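Local coordinates for putative glycoside hydrolase (Bacteroides thetaiotaomicron VPI-5482, PDB 3HBZ), which is of unproven function but binds calcium and may take part in carbohydrate metabolism, perhaps as a glycoside hydrolase, at residues L13-P18 with I33-G38; T41-L46 with V89-T94; G174-A179 with D319-A324. One frame throughout, in Å; residues are numbered along the deposited sequence.

How the contacts relate
Contacts 1 and 2 lie close together in the N-terminal part of the chain, their centres about 9 Å apart. They share one mixed sheet, in which strands 32-36 and 84-92 run parallel as neighbours. Ile35 N and O probably bond to Ser90 O and Ile92 N, and Val37 packs on Asp93. Contact 1 covers this sheet with strand 12-16, and contact 2 with the loop before strand 49-52. Contact 3 comes last along the chain, within the putative carbohydrate metabolism domain. Its centre is about 33 Å from the centre of contact 1 and about 39 Å from that of contact 2, on the opposite side of the chain's centre. The three contacts therefore sample two separate beta-rich regions.

Contact 1 (L13-P18 with I33-G38); sequences LSCRLP and INIFVG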
# COMPACT_ATOMS: atom_id res chain seq x y z
N LEU A 13 10.50 10.99 12.58
CA LEU A 13 10.52 9.57 12.96
C LEU A 13 9.20 9.10 13.50
O LEU A 13 8.95 7.93 13.53
CB LEU A 13 11.62 9.30 13.98
CG LEU A 13 13.04 9.59 13.50
CD1 LEU A 13 13.99 9.47 14.70
CD2 LEU A 13 13.40 8.60 12.35
N SER A 14 8.34 10.01 13.95
CA SER A 14 6.98 9.64 14.40
C SER A 14 6.08 10.84 14.38
O SER A 14 6.56 11.97 14.36
CB SER A 14 6.98 9.03 15.83
OG SER A 14 7.23 10.01 16.85
N CYS A 15 4.79 10.57 14.45
CA CYS A 15 3.75 11.62 14.43
C CYS A 15 2.63 11.19 15.31
O CYS A 15 2.22 10.05 15.24
CB CYS A 15 3.19 11.76 13.02
SG CYS A 15 2.00 13.05 12.83
N ARG A 16 2.11 12.11 16.13
CA ARG A 16 0.90 11.85 16.85
C ARG A 16 0.11 13.13 17.04
O ARG A 16 0.64 14.21 16.78
CB ARG A 16 1.20 11.16 18.16
CG ARG A 16 1.69 12.05 19.23
CD ARG A 16 2.13 11.23 20.41
NE ARG A 16 2.29 12.10 21.58
CZ ARG A 16 1.33 12.41 22.45
NH1 ARG A 16 0.09 11.93 22.34
NH2 ARG A 16 1.63 13.22 23.45
N LEU A 17 -1.17 12.97 17.41
CA LEU A 17 -2.08 14.09 17.66
C LEU A 17 -2.61 13.99 19.10
O LEU A 17 -3.55 13.25 19.39
CB LEU A 17 -3.26 14.05 16.70
CG LEU A 17 -3.11 14.35 15.22
CD1 LEU A 17 -4.49 14.11 14.55
CD2 LEU A 17 -2.62 15.77 15.00
N PRO A 18 -1.99 14.73 20.01
CA PRO A 18 -2.41 14.68 21.42
C PRO A 18 -3.91 14.99 21.55
O PRO A 18 -4.40 15.91 20.92
CB PRO A 18 -1.57 15.79 22.08
CG PRO A 18 -0.39 15.97 21.23
CD PRO A 18 -0.82 15.61 19.80
N ILE A 33 3.62 12.29 5.25
CA ILE A 33 2.89 11.66 6.35
C ILE A 33 1.38 11.72 6.06
O ILE A 33 0.90 12.77 5.68
CB ILE A 33 3.15 12.34 7.66
CG1 ILE A 33 4.67 12.46 7.89
CG2 ILE A 33 2.46 11.54 8.83
CD1 ILE A 33 5.11 12.91 9.25
N ASN A 34 0.68 10.59 6.21
CA ASN A 34 -0.78 10.52 6.15
C ASN A 34 -1.27 10.13 7.54
O ASN A 34 -0.90 9.08 8.07
CB ASN A 34 -1.29 9.52 5.09
CG ASN A 34 -1.26 10.08 3.63
OD1 ASN A 34 -0.20 10.35 3.10
ND2 ASN A 34 -2.41 10.27 3.04
N ILE A 35 -2.07 11.00 8.12
CA ILE A 35 -2.64 10.85 9.45
C ILE A 35 -4.13 10.53 9.26
O ILE A 35 -4.79 11.18 8.48
CB ILE A 35 -2.53 12.19 10.22
CG1 ILE A 35 -1.04 12.56 10.39
CG2 ILE A 35 -3.23 12.10 11.59
CD1 ILE A 35 -0.75 13.97 10.93
N PHE A 36 -4.64 9.52 9.95
CA PHE A 36 -6.04 9.11 9.79
C PHE A 36 -6.88 9.37 11.06
O PHE A 36 -6.54 8.89 12.15
CB PHE A 36 -6.14 7.61 9.43
CG PHE A 36 -5.46 7.24 8.13
CD1 PHE A 36 -4.08 7.07 8.08
CD2 PHE A 36 -6.19 7.07 6.97
CE1 PHE A 36 -3.47 6.72 6.92
CE2 PHE A 36 -5.56 6.71 5.78
CZ PHE A 36 -4.20 6.57 5.75
N VAL A 37 -7.99 10.10 10.89
CA VAL A 37 -8.89 10.38 12.00
C VAL A 37 -10.32 9.97 11.63
O VAL A 37 -10.63 9.77 10.46
CB VAL A 37 -8.82 11.88 12.39
CG1 VAL A 37 -7.40 12.25 12.69
CG2 VAL A 37 -9.38 12.78 11.26
N GLY A 38 -11.18 9.83 12.62
CA GLY A 38 -12.56 9.43 12.37
C GLY A 38 -13.34 10.49 11.61
O GLY A 38 -13.18 11.69 11.85
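No flat group stands between Cys15 and Leu17 on one segment and Ile33, Ile35 and Val37 on the other; this is an apolar contact of sulfur and methyl groups. Within 13-18, the Arg16 guanidinium, which takes no part in the contact, has Pro18 CG over one face, 3.9 Å above the plane and offset toward the rim.

On the buried side, Cys15 SG reaches across to the end of Ile35, 3.5 Å from its CD1, and also lies near CG1 of the same side chain. SG stands anti to the Cys15 backbone N (chi1 -176°), which places it along the strand toward Ile35. Cys15 CB is left facing Ile33, with CG2 of Ile33 at 4.3 Å. Farther along, one branch of Leu17 does the touching. Its CD1 meets Ile35 CG2 at 3.8 Å and Val37 CG1 at 3.9 Å, so a single methyl spans two residues of the facing segment. The Leu17 side chain runs obliquely to Ile35 and at about a right angle to Val37.

The strands of the two segments belong to different sheets, whose facing side chains pack in a way consistent with a small beta sandwich. Strand 12-16 pairs with strand 49-52, and a classic beta bulge sets Leu13 and Ser14 both opposite Thr51. Strand 32-36 pairs with strand 84-92 in the mixed sheet. The touching parts run 26° apart, and no hydrogen bond joins them. The nearest CA atoms, those of Cys15 and Ile33, are 8.1 Å apart, which leaves the side chains to fill the interval. All five touching residues are buried. Phe50 also touches Cys15, while Met22 and Val89 touch Ile35.

Contact 2 (T41-L46 with V89-T94); sequences TDISSL and VSVIDT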
# COMPACT_ATOMS: atom_id res chain seq x y z
N THR A 41 -14.24 14.28 12.75
CA THR A 41 -13.20 15.00 13.52
C THR A 41 -13.02 16.37 12.90
O THR A 41 -13.05 16.50 11.69
CB THR A 41 -11.85 14.26 13.47
OG1 THR A 41 -12.08 12.90 13.82
CG2 THR A 41 -10.79 14.86 14.42
N ASP A 42 -12.85 17.39 13.74
CA ASP A 42 -12.52 18.73 13.28
C ASP A 42 -11.06 18.78 12.87
O ASP A 42 -10.15 18.53 13.70
CB ASP A 42 -12.80 19.76 14.39
CG ASP A 42 -12.87 21.20 13.88
OD1 ASP A 42 -11.99 21.61 13.09
OD2 ASP A 42 -13.81 21.93 14.28
N ILE A 43 -10.80 19.07 11.60
CA ILE A 43 -9.42 19.12 11.13
C ILE A 43 -8.87 20.54 10.86
O ILE A 43 -7.75 20.67 10.32
CB ILE A 43 -9.21 18.20 9.92
CG1 ILE A 43 -9.99 18.71 8.70
CG2 ILE A 43 -9.63 16.77 10.29
CD1 ILE A 43 -9.77 17.91 7.44
N SER A 44 -9.63 21.58 11.26
CA SER A 44 -9.29 22.99 11.03
C SER A 44 -8.16 23.47 11.91
O SER A 44 -7.62 24.55 11.68
CB SER A 44 -10.48 23.92 11.32
OG SER A 44 -11.57 23.70 10.45
N SER A 45 -7.83 22.73 12.96
CA SER A 45 -6.86 23.20 13.92
C SER A 45 -6.18 22.08 14.66
O SER A 45 -6.08 22.10 15.89
CB SER A 45 -7.56 24.13 14.91
OG SER A 45 -6.61 24.77 15.73
N LEU A 46 -5.63 21.13 13.92
CA LEU A 46 -4.89 20.02 14.51
C LEU A 46 -3.43 20.42 14.69
O LEU A 46 -2.88 21.23 13.93
CB LEU A 46 -4.99 18.81 13.60
CG LEU A 46 -6.40 18.27 13.36
CD1 LEU A 46 -6.38 17.21 12.23
CD2 LEU A 46 -6.98 17.69 14.65
N VAL A 89 2.30 16.82 4.92
CA VAL A 89 1.54 16.15 5.94
C VAL A 89 0.06 16.37 5.67
O VAL A 89 -0.40 17.52 5.59
CB VAL A 89 1.91 16.66 7.33
CG1 VAL A 89 1.02 15.99 8.45
CG2 VAL A 89 3.44 16.40 7.59
N SER A 90 -0.65 15.26 5.50
CA SER A 90 -2.03 15.23 5.12
C SER A 90 -2.83 14.51 6.20
O SER A 90 -2.32 13.57 6.86
CB SER A 90 -2.19 14.47 3.79
OG SER A 90 -1.52 15.10 2.72
N VAL A 91 -4.07 14.95 6.37
CA VAL A 91 -5.02 14.30 7.27
C VAL A 91 -6.19 13.75 6.46
O VAL A 91 -6.77 14.47 5.66
CB VAL A 91 -5.55 15.28 8.36
CG1 VAL A 91 -6.67 14.62 9.19
CG2 VAL A 91 -4.39 15.69 9.29
N ILE A 92 -6.48 12.47 6.66
CA ILE A 92 -7.59 11.78 6.01
C ILE A 92 -8.68 11.66 7.05
O ILE A 92 -8.49 11.00 8.08
CB ILE A 92 -7.18 10.35 5.56
CG1 ILE A 92 -5.90 10.35 4.70
CG2 ILE A 92 -8.32 9.70 4.84
CD1 ILE A 92 -6.08 11.09 3.44
N ASP A 93 -9.80 12.33 6.83
CA ASP A 93 -10.92 12.31 7.78
C ASP A 93 -12.19 11.71 7.17
O ASP A 93 -13.28 12.02 7.63
CB ASP A 93 -11.23 13.74 8.28
CG ASP A 93 -11.72 14.66 7.17
OD1 ASP A 93 -11.34 14.41 6.00
OD2 ASP A 93 -12.48 15.60 7.45
N THR A 94 -12.04 10.88 6.15
CA THR A 94 -13.16 10.33 5.42
C THR A 94 -13.11 8.81 5.52
O THR A 94 -12.14 8.23 5.96
CB THR A 94 -13.10 10.74 3.93
OG1 THR A 94 -11.79 10.49 3.43
CG2 THR A 94 -13.44 12.21 3.77
O HOH W 1 -14.12 15.24 9.82
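A water bridges Thr41 and Asp93. It donates to Asp93 OD2 at 2.9 Å, which is the sound bond of the two. Its distance to Thr41 O is 2.5 Å, short enough to be read with caution. The other carboxylate oxygen, Asp93 OD1, forms a salt bridge with Lys121, so both ends of the group have a partner. Asp93 CG sits between the backbone N and the carbonyl carbon (chi1 65°), which carries the carboxylate to the CD1 end of Ile43.

Ile43 lies against both Asp93 and Val91. Its CD1 is 3.6 Å from Asp93 OD2 and close to CG, and the two side chains cross at about a right angle. Its other branch, CG2, touches Val91 CG1 at 3.8 Å; here the side chains slide past each other in opposite directions. Leu46 adds a single methyl. Its CD1 is 3.9 Å from Val91 CG2 and nearly as close to CG1, so it rests on both branches of the valine.

The segment 41-46 is a loop between strands 32-36 and 49-52, laid against the end of strand 84-92. An Asx turn shapes it: Ser44 N donates to Asp42 OD1 at 3.0 Å, with an N-H...O angle of 158°. Backbone bonds of Ile43 with Phe68 and of Leu46 with Arg66 also hold the loop.

No direct hydrogen bond crosses between the segments. The loop therefore meets the strand through buried methyl groups around Val91, with the water as the polar link at the Asp93 end, where Lys121 is likely to balance the carboxylate charge.

Contact 3 (G174-A179 with D319-A324); sequences GMPIAA and DHFNGA
Ile177 and Phe321 bring the two backbones within 5.8 Å, CA to CA, where Phe321 takes a left-handed conformation (phi 63°). The Phe321 ring then lies over the segment 174-179. Met175, a selenomethionine, puts its CA over one face in a CH-pi contact, 3.9 Å from the ring centroid. Gly174 O lies over that same face, and Asp319 O over the opposite one. Ile177 O approaches at the edge, in the ring plane, 3.4 Å from Phe321 CD1. Met175 CG touches Phe321 CZ at 3.5 Å, and a bend at chi3 (59°) brings CE back toward the ring.

Gly174 closes helix 167-172 with a Schellman motif, and the chain then enters strand 177-183. The segment 319-324 belongs to the loop between strands 306-313 and 328-338, in a beta-rich domain consistent with the galactose-binding clan.

Pro176 CD packs on Phe321 CB at 3.7 Å, the two side chains crossing at about a right angle. With an alanine here, a gap would probably open between Met175 and the Asp319 carbonyl, and the Met175 side chain would lose the ring it rests on. Ile177 CD1 passes on to the loop backbone, 3.7 Å from Gly323 N.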
# COMPACT_ATOMS: atom_id res chain seq x y z
N GLY A 174 18.84 -13.01 -2.40
CA GLY A 174 17.88 -14.12 -2.40
C GLY A 174 16.51 -13.67 -2.84
O GLY A 174 15.54 -14.34 -2.54
N MSE A 175 16.43 -12.51 -3.52
CA MSE A 175 15.18 -11.93 -4.00
C MSE A 175 15.23 -11.67 -5.53
O MSE A 175 15.25 -10.53 -5.95
CB MSE A 175 14.95 -10.64 -3.22
CG MSE A 175 14.80 -10.86 -1.71
SE MSE A 175 14.67 -9.18 -0.72
CE MSE A 175 13.07 -8.45 -1.60
N PRO A 176 15.26 -12.73 -6.35
CA PRO A 176 15.60 -12.58 -7.79
C PRO A 176 14.52 -11.98 -8.69
O PRO A 176 14.85 -11.52 -9.79
CB PRO A 176 15.94 -14.00 -8.23
CG PRO A 176 15.16 -14.92 -7.23
CD PRO A 176 15.04 -14.14 -5.95
N ILE A 177 13.30 -11.88 -8.23
CA ILE A 177 12.22 -11.27 -9.00
C ILE A 177 11.37 -10.42 -8.08
O ILE A 177 11.46 -10.55 -6.85
CB ILE A 177 11.32 -12.31 -9.71
CG1 ILE A 177 10.59 -13.17 -8.68
CG2 ILE A 177 12.14 -13.21 -10.76
CD1 ILE A 177 9.48 -14.10 -9.29
N ALA A 178 10.58 -9.52 -8.67
CA ALA A 178 9.68 -8.65 -7.95
C ALA A 178 8.32 -8.65 -8.63
O ALA A 178 8.17 -8.16 -9.76
CB ALA A 178 10.26 -7.17 -7.94
N ALA A 179 7.31 -9.18 -7.96
CA ALA A 179 5.98 -9.16 -8.50
C ALA A 179 5.46 -7.75 -8.51
O ALA A 179 5.76 -6.99 -7.62
CB ALA A 179 4.99 -10.06 -7.65
N ASP A 319 5.72 -13.23 -3.94
CA ASP A 319 6.20 -12.80 -2.65
C ASP A 319 7.21 -13.78 -2.03
O ASP A 319 7.97 -13.40 -1.13
CB ASP A 319 5.01 -12.48 -1.71
CG ASP A 319 4.13 -13.70 -1.38
OD1 ASP A 319 4.41 -14.81 -1.87
OD2 ASP A 319 3.15 -13.51 -0.62
N HIS A 320 7.20 -15.03 -2.51
CA HIS A 320 8.24 -16.01 -2.21
C HIS A 320 9.18 -16.25 -3.43
O HIS A 320 9.79 -17.29 -3.51
CB HIS A 320 7.58 -17.34 -1.80
CG HIS A 320 6.91 -17.29 -0.47
ND1 HIS A 320 5.70 -16.64 -0.27
CD2 HIS A 320 7.32 -17.71 0.75
CE1 HIS A 320 5.36 -16.73 1.01
NE2 HIS A 320 6.33 -17.36 1.65
N PHE A 321 9.23 -15.31 -4.37
CA PHE A 321 10.13 -15.39 -5.54
C PHE A 321 9.87 -16.57 -6.48
O PHE A 321 10.77 -17.07 -7.14
CB PHE A 321 11.60 -15.23 -5.07
CG PHE A 321 11.71 -14.17 -4.01
CD1 PHE A 321 11.49 -12.84 -4.35
CD2 PHE A 321 11.79 -14.51 -2.66
CE1 PHE A 321 11.44 -11.86 -3.35
CE2 PHE A 321 11.69 -13.54 -1.68
CZ PHE A 321 11.56 -12.23 -2.02
N ASN A 322 8.62 -16.97 -6.57
CA ASN A 322 8.19 -17.94 -7.54
C ASN A 322 7.26 -17.29 -8.52
O ASN A 322 6.17 -16.82 -8.15
CB ASN A 322 7.51 -19.09 -6.82
CG ASN A 322 8.42 -19.73 -5.82
OD1 ASN A 322 9.64 -19.67 -5.95
ND2 ASN A 322 7.85 -20.35 -4.81
N GLY A 323 7.64 -17.30 -9.79
CA GLY A 323 6.89 -16.50 -10.78
C GLY A 323 7.62 -16.39 -12.08
O GLY A 323 8.73 -16.88 -12.21
N ALA A 324 7.01 -15.73 -13.06
CA ALA A 324 7.69 -15.53 -14.35
C ALA A 324 7.91 -14.05 -14.62
O ALA A 324 6.96 -13.24 -14.58
CB ALA A 324 6.87 -16.17 -15.47